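Local atomic coordinates of transaminase (Bacillus megaterium, PDB entry 5G09), a protein that probably catalyses pyridoxal-phosphate-dependent transfer of amino groups as a class III aminotransferase, here caught with the cofactor joined as an imine to 1-phenylethylamine. Residues V142-D147 against V238-G243; N268-T273 against F282-Y287. One frame throughout, in Å; residues are numbered along the deposited sequence.

Contact 1: V142-D147 against V238-G243; sequences VTREHD and VSQGAG. With 6DF ([6-methyl-5-oxidanyl-4-[(~{E})-[(1~{R})-1-phenylethyl]iminomethyl]pyridin-3-yl]methyl dihydrogen phosphate), chain R.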
# COMPACT_ATOMS: atom_id res chain seq x y z
N VAL D 142 -12.48 -0.17 -9.44
CA VAL D 142 -12.51 1.10 -10.14
C VAL D 142 -13.64 1.99 -9.59
O VAL D 142 -14.80 1.56 -9.51
CB VAL D 142 -12.64 0.88 -11.65
CG1 VAL D 142 -12.70 2.21 -12.38
CG2 VAL D 142 -11.46 0.04 -12.16
N THR D 143 -13.29 3.22 -9.22
CA THR D 143 -14.29 4.22 -8.83
C THR D 143 -14.23 5.39 -9.83
O THR D 143 -13.54 5.29 -10.86
CB THR D 143 -14.06 4.69 -7.37
OG1 THR D 143 -15.19 5.44 -6.91
CG2 THR D 143 -12.77 5.53 -7.25
N ARG D 144 -14.98 6.47 -9.56
CA ARG D 144 -14.95 7.66 -10.42
C ARG D 144 -14.63 8.94 -9.62
O ARG D 144 -15.00 9.09 -8.44
CB ARG D 144 -16.30 7.88 -11.16
CG ARG D 144 -16.72 6.77 -12.15
CD ARG D 144 -17.53 5.66 -11.52
NE ARG D 144 -18.58 6.21 -10.68
CZ ARG D 144 -19.69 6.79 -11.14
NH1 ARG D 144 -19.91 6.87 -12.45
NH2 ARG D 144 -20.55 7.32 -10.27
N GLU D 145 -13.99 9.87 -10.29
CA GLU D 145 -13.77 11.21 -9.74
C GLU D 145 -15.11 11.78 -9.22
O GLU D 145 -16.11 11.75 -9.95
CB GLU D 145 -13.20 12.15 -10.81
CG GLU D 145 -12.76 13.50 -10.23
CD GLU D 145 -12.35 14.57 -11.26
OE1 GLU D 145 -12.66 14.41 -12.46
OE2 GLU D 145 -11.72 15.58 -10.85
N HIS D 146 -15.10 12.29 -7.97
CA HIS D 146 -16.29 12.91 -7.29
C HIS D 146 -17.26 11.90 -6.66
O HIS D 146 -18.25 12.30 -6.03
CB HIS D 146 -17.07 13.92 -8.19
CG HIS D 146 -16.20 14.95 -8.87
ND1 HIS D 146 -15.11 15.54 -8.26
CD2 HIS D 146 -16.27 15.49 -10.11
CE1 HIS D 146 -14.53 16.39 -9.10
NE2 HIS D 146 -15.22 16.38 -10.23
N ASP D 147 -17.02 10.60 -6.83
CA ASP D 147 -17.83 9.59 -6.12
C ASP D 147 -17.70 9.71 -4.61
O ASP D 147 -16.61 9.98 -4.08
CB ASP D 147 -17.44 8.15 -6.51
CG ASP D 147 -18.21 7.64 -7.72
OD1 ASP D 147 -18.76 8.45 -8.51
OD2 ASP D 147 -18.26 6.41 -7.89
N VAL D 238 -25.54 6.12 -9.69
CA VAL D 238 -26.13 6.48 -11.00
C VAL D 238 -26.26 8.00 -11.10
O VAL D 238 -26.12 8.58 -12.17
CB VAL D 238 -27.48 5.79 -11.32
CG1 VAL D 238 -27.29 4.27 -11.40
CG2 VAL D 238 -28.56 6.17 -10.32
N SER D 239 -26.54 8.63 -9.97
CA SER D 239 -26.46 10.06 -9.85
C SER D 239 -25.56 10.31 -8.66
O SER D 239 -25.88 9.87 -7.55
CB SER D 239 -27.85 10.66 -9.58
OG SER D 239 -27.73 12.04 -9.29
N GLN D 240 -24.43 10.97 -8.89
CA GLN D 240 -23.51 11.24 -7.77
C GLN D 240 -24.21 12.08 -6.72
O GLN D 240 -24.76 13.15 -7.03
CB GLN D 240 -22.23 11.90 -8.27
CG GLN D 240 -21.35 10.92 -9.02
CD GLN D 240 -20.19 11.59 -9.72
OE1 GLN D 240 -20.39 12.52 -10.51
NE2 GLN D 240 -18.97 11.15 -9.43
N GLY D 241 -24.22 11.59 -5.48
CA GLY D 241 -25.02 12.20 -4.42
C GLY D 241 -24.35 13.47 -3.90
O GLY D 241 -24.71 14.60 -4.30
N ALA D 242 -23.37 13.28 -3.02
CA ALA D 242 -22.63 14.39 -2.47
C ALA D 242 -21.91 15.14 -3.60
O ALA D 242 -21.82 16.37 -3.58
CB ALA D 242 -21.64 13.87 -1.43
N GLY D 243 -21.37 14.39 -4.56
CA GLY D 243 -20.66 14.96 -5.71
C GLY D 243 -21.58 15.77 -6.63
O GLY D 243 -21.10 16.54 -7.45
N1 6DF R . -22.84 5.79 -0.36
C2 6DF R . -23.42 6.92 -0.78
N2 6DF R . -23.24 10.06 2.17
C3 6DF R . -23.66 7.94 0.15
C4 6DF R . -23.33 7.77 1.49
C5 6DF R . -22.73 6.56 1.87
C6 6DF R . -22.51 5.60 0.92
C7 6DF R . -23.21 11.31 2.98
C8 6DF R . -23.86 11.19 4.36
C9 6DF R . -23.57 12.57 2.23
C10 6DF R . -24.68 12.61 1.37
C11 6DF R . -24.97 13.80 0.70
C12 6DF R . -24.19 14.95 0.91
C13 6DF R . -23.10 14.92 1.78
O2P 6DF R . -23.08 7.67 6.00
P 6DF R . -23.27 6.19 5.71
O3P 6DF R . -22.04 5.44 6.23
O1P 6DF R . -24.52 5.64 6.35
O4P 6DF R . -23.43 6.01 4.13
C5' 6DF R . -22.29 6.24 3.27
C2' 6DF R . -23.75 7.01 -2.25
O3 6DF R . -24.20 9.10 -0.29
C4' 6DF R . -23.50 8.85 2.52
C14 6DF R . -22.80 13.73 2.44
O HOH W 1 -20.82 11.77 -5.12
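The carboxamide of Gln240 reaches into a type II beta turn, Arg144 to Asp147, and its nitrogen spends one N-H on each of two acceptors there. NE2 gives a hydrogen bond of 3.0 Å to Glu145 O, the carbonyl of the turn's central peptide, lying almost in the plane of the amide. The second bond, 2.9 Å from Gln240 NE2 to Asp147 OD1, takes the anti lone pair of that oxygen, and the carboxylate and amide planes stand 71° apart. Gln240 can span the distance because CG lies anti to its own carbonyl carbon (chi1 -73°) and the chain runs on extended.

An ion pair within the turn steadies the same carboxylate. Arg144 NE donates to Asp147 OD2 on the syn side at 2.8 Å, nearly straight at 169°, while the salt-bridged Arg144 NH2, also 2.8 Å from Asp147 OD1, makes a more bent, weak bond. With His149 NE2 hydrogen-bonded to OD2 as well, the Asp147 carboxylate is held by three side chains.

Water carries the next link, accepting from Gly243 N at 2.7 Å and donating to His146 O at 2.8 Å.

Packing is slighter. The CG methylene of Gln240 lies obliquely beside the Arg144 guanidinium, 3.9 Å from NH2, and Gly243 passes so near His146 O that a side chain would collide with it. Ala242 CB touches the phenyl ring of the bound imine at C12, 3.6 Å away, so this loop forms part of the substrate side of the pocket.

The turn follows strand 140-144, which lies between strands 189-192 and 231-236 in the large sheet; the Gln240 loop leaves strand 231-236 for helix 251-262. Arg442, of strand 440-443, binds the carbonyls of Gln240 and Gly241, while Glu145 forms a salt bridge with Arg221 of the second subunit.

Contact 2: N268-T273 against F282-Y287; sequences NDEVLT and FGYQHY. With 6DF ([6-methyl-5-oxidanyl-4-[(~{E})-[(1~{R})-1-phenylethyl]iminomethyl]pyridin-3-yl]methyl dihydrogen phosphate), chain R.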
# COMPACT_ATOMS: atom_id res chain seq x y z
N ASN D 268 -23.42 -1.15 -8.06
CA ASN D 268 -24.03 0.15 -8.02
C ASN D 268 -24.45 0.48 -6.59
O ASN D 268 -25.13 -0.29 -5.96
CB ASN D 268 -25.22 0.31 -8.97
CG ASN D 268 -25.64 1.76 -9.04
OD1 ASN D 268 -24.84 2.61 -9.39
ND2 ASN D 268 -26.87 2.07 -8.62
N ASP D 269 -23.98 1.62 -6.11
CA ASP D 269 -24.16 2.05 -4.75
C ASP D 269 -25.50 2.77 -4.74
O ASP D 269 -25.61 3.87 -5.26
CB ASP D 269 -23.02 3.03 -4.37
CG ASP D 269 -23.07 3.48 -2.91
OD1 ASP D 269 -24.10 3.28 -2.25
OD2 ASP D 269 -22.06 4.08 -2.42
N GLU D 270 -26.50 2.12 -4.17
CA GLU D 270 -27.84 2.71 -4.06
C GLU D 270 -28.09 3.31 -2.69
O GLU D 270 -29.25 3.49 -2.32
CB GLU D 270 -28.92 1.63 -4.35
CG GLU D 270 -28.96 1.16 -5.79
CD GLU D 270 -29.67 2.16 -6.70
OE1 GLU D 270 -30.46 3.01 -6.17
OE2 GLU D 270 -29.44 2.10 -7.93
N VAL D 271 -27.04 3.59 -1.89
CA VAL D 271 -27.27 4.07 -0.52
C VAL D 271 -28.12 5.36 -0.55
O VAL D 271 -29.05 5.55 0.26
CB VAL D 271 -25.94 4.25 0.28
CG1 VAL D 271 -26.15 5.08 1.54
CG2 VAL D 271 -25.34 2.88 0.64
N LEU D 272 -27.81 6.26 -1.48
CA LEU D 272 -28.59 7.51 -1.58
C LEU D 272 -29.74 7.44 -2.61
O LEU D 272 -30.84 7.94 -2.33
CB LEU D 272 -27.68 8.74 -1.79
CG LEU D 272 -28.30 10.15 -1.81
CD1 LEU D 272 -27.31 11.18 -1.26
CD2 LEU D 272 -28.69 10.50 -3.23
N THR D 273 -29.52 6.80 -3.75
CA THR D 273 -30.59 6.75 -4.78
C THR D 273 -31.69 5.70 -4.52
O THR D 273 -32.69 5.66 -5.24
CB THR D 273 -30.01 6.54 -6.19
OG1 THR D 273 -29.24 5.32 -6.22
CG2 THR D 273 -29.15 7.77 -6.61
N PHE D 282 -35.27 1.83 -7.33
CA PHE D 282 -33.82 2.02 -7.31
C PHE D 282 -33.39 2.86 -8.48
O PHE D 282 -33.99 2.81 -9.56
CB PHE D 282 -33.08 0.68 -7.28
CG PHE D 282 -33.27 -0.09 -6.00
CD1 PHE D 282 -32.55 0.26 -4.85
CD2 PHE D 282 -34.15 -1.17 -5.94
CE1 PHE D 282 -32.72 -0.43 -3.67
CE2 PHE D 282 -34.35 -1.86 -4.74
CZ PHE D 282 -33.61 -1.50 -3.61
N GLY D 283 -32.36 3.67 -8.25
CA GLY D 283 -31.75 4.44 -9.29
C GLY D 283 -31.37 3.68 -10.54
O GLY D 283 -31.60 4.17 -11.63
N TYR D 284 -30.78 2.49 -10.41
CA TYR D 284 -30.37 1.75 -11.63
C TYR D 284 -31.54 1.40 -12.59
O TYR D 284 -31.34 1.22 -13.79
CB TYR D 284 -29.60 0.48 -11.30
CG TYR D 284 -30.41 -0.64 -10.71
CD1 TYR D 284 -31.10 -1.56 -11.54
CD2 TYR D 284 -30.47 -0.82 -9.32
CE1 TYR D 284 -31.83 -2.59 -11.01
CE2 TYR D 284 -31.20 -1.87 -8.77
CZ TYR D 284 -31.89 -2.74 -9.63
OH TYR D 284 -32.62 -3.78 -9.11
N GLN D 285 -32.76 1.31 -12.05
CA GLN D 285 -33.93 0.97 -12.87
C GLN D 285 -34.29 2.01 -13.95
O GLN D 285 -35.05 1.72 -14.85
CB GLN D 285 -35.13 0.66 -11.96
CG GLN D 285 -34.87 -0.54 -11.09
CD GLN D 285 -35.99 -0.80 -10.09
OE1 GLN D 285 -36.61 0.13 -9.56
NE2 GLN D 285 -36.22 -2.08 -9.81
N HIS D 286 -33.74 3.22 -13.88
CA HIS D 286 -33.97 4.18 -14.95
C HIS D 286 -33.23 3.78 -16.22
O HIS D 286 -33.45 4.40 -17.27
CB HIS D 286 -33.50 5.59 -14.55
CG HIS D 286 -34.38 6.26 -13.54
ND1 HIS D 286 -35.48 7.02 -13.90
CD2 HIS D 286 -34.34 6.29 -12.19
CE1 HIS D 286 -36.08 7.47 -12.81
NE2 HIS D 286 -35.40 7.04 -11.76
N TYR D 287 -32.35 2.77 -16.14
CA TYR D 287 -31.37 2.55 -17.24
C TYR D 287 -31.44 1.21 -17.93
O TYR D 287 -30.60 0.94 -18.79
CB TYR D 287 -29.91 2.88 -16.82
CG TYR D 287 -29.80 4.29 -16.27
CD1 TYR D 287 -29.71 5.39 -17.12
CD2 TYR D 287 -29.87 4.53 -14.88
CE1 TYR D 287 -29.67 6.68 -16.62
CE2 TYR D 287 -29.82 5.82 -14.38
CZ TYR D 287 -29.73 6.89 -15.26
OH TYR D 287 -29.66 8.17 -14.78
N1 6DF R . -22.84 5.79 -0.36
C2 6DF R . -23.42 6.92 -0.78
N2 6DF R . -23.24 10.06 2.17
C3 6DF R . -23.66 7.94 0.15
C4 6DF R . -23.33 7.77 1.49
C5 6DF R . -22.73 6.56 1.87
C6 6DF R . -22.51 5.60 0.92
C7 6DF R . -23.21 11.31 2.98
C8 6DF R . -23.86 11.19 4.36
C9 6DF R . -23.57 12.57 2.23
C10 6DF R . -24.68 12.61 1.37
C11 6DF R . -24.97 13.80 0.70
C12 6DF R . -24.19 14.95 0.91
C13 6DF R . -23.10 14.92 1.78
O2P 6DF R . -23.08 7.67 6.00
P 6DF R . -23.27 6.19 5.71
O3P 6DF R . -22.04 5.44 6.23
O1P 6DF R . -24.52 5.64 6.35
O4P 6DF R . -23.43 6.01 4.13
C5' 6DF R . -22.29 6.24 3.27
C2' 6DF R . -23.75 7.01 -2.25
O3 6DF R . -24.20 9.10 -0.29
C4' 6DF R . -23.50 8.85 2.52
C14 6DF R . -22.80 13.73 2.44
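Glu270 OE1 is gripped from opposite faces of its carboxylate: Gly283 N donates from one at 2.9 Å, and the hydroxyl of Thr273 from the other, with Thr273 OG1 only 2.6 Å from Glu270 OE1. The second oxygen accepts from the next peptide, Tyr284 N to Glu270 OE2 at 2.8 Å. Both backbone donors come in on the syn side, somewhat out of plane, and belong to the start of the 3-10 segment 283-286. A bend at chi2 (-78°) folds the glutamate chain so that its carboxylate faces this end.

Glu270 lies just past strand 265-269, where fold type I aminotransferases carry their cofactor-facing aspartate. Here Asp269 OD2 is 2.8 Å from the pyridine N1 of the bound imine. Val271 N donates to Asp269 OD1, closing an Asx turn, and Val271 CG1 packs against ring carbons C5 and C6.

Replacing Glu270 with an alanine would probably leave the amides of Gly283 and Tyr284 and the Thr273 hydroxyl without their shared acceptor. Aromatic edges flank the carboxylate: Phe282 CD1 meets Glu270 OE1 at 3.7 Å, and Tyr284 CD2 meets Glu270 OE2 at 3.4 Å.

Both contacts are buried, with centres about 12 Å apart, and both tie loops to strand ends of the same seven-stranded sheet. Each uses a side chain to satisfy backbone groups of the other segment, with the polarity reversed: in contact 1 an amide serves a turn carbonyl, in contact 2 a carboxylate collects amide hydrogens. Contact 1 adds an ion pair inside its turn and a water bridge across the segments, and lies beside a subunit interface; contact 2 has aromatic edges around its carboxylate and no other chain touching it. Val238 joins them, packing on Asn268, Gly283, Tyr284 and Tyr287. Around the ligand, contact 1 borders the phenyl group and contact 2 chiefly the pyridine.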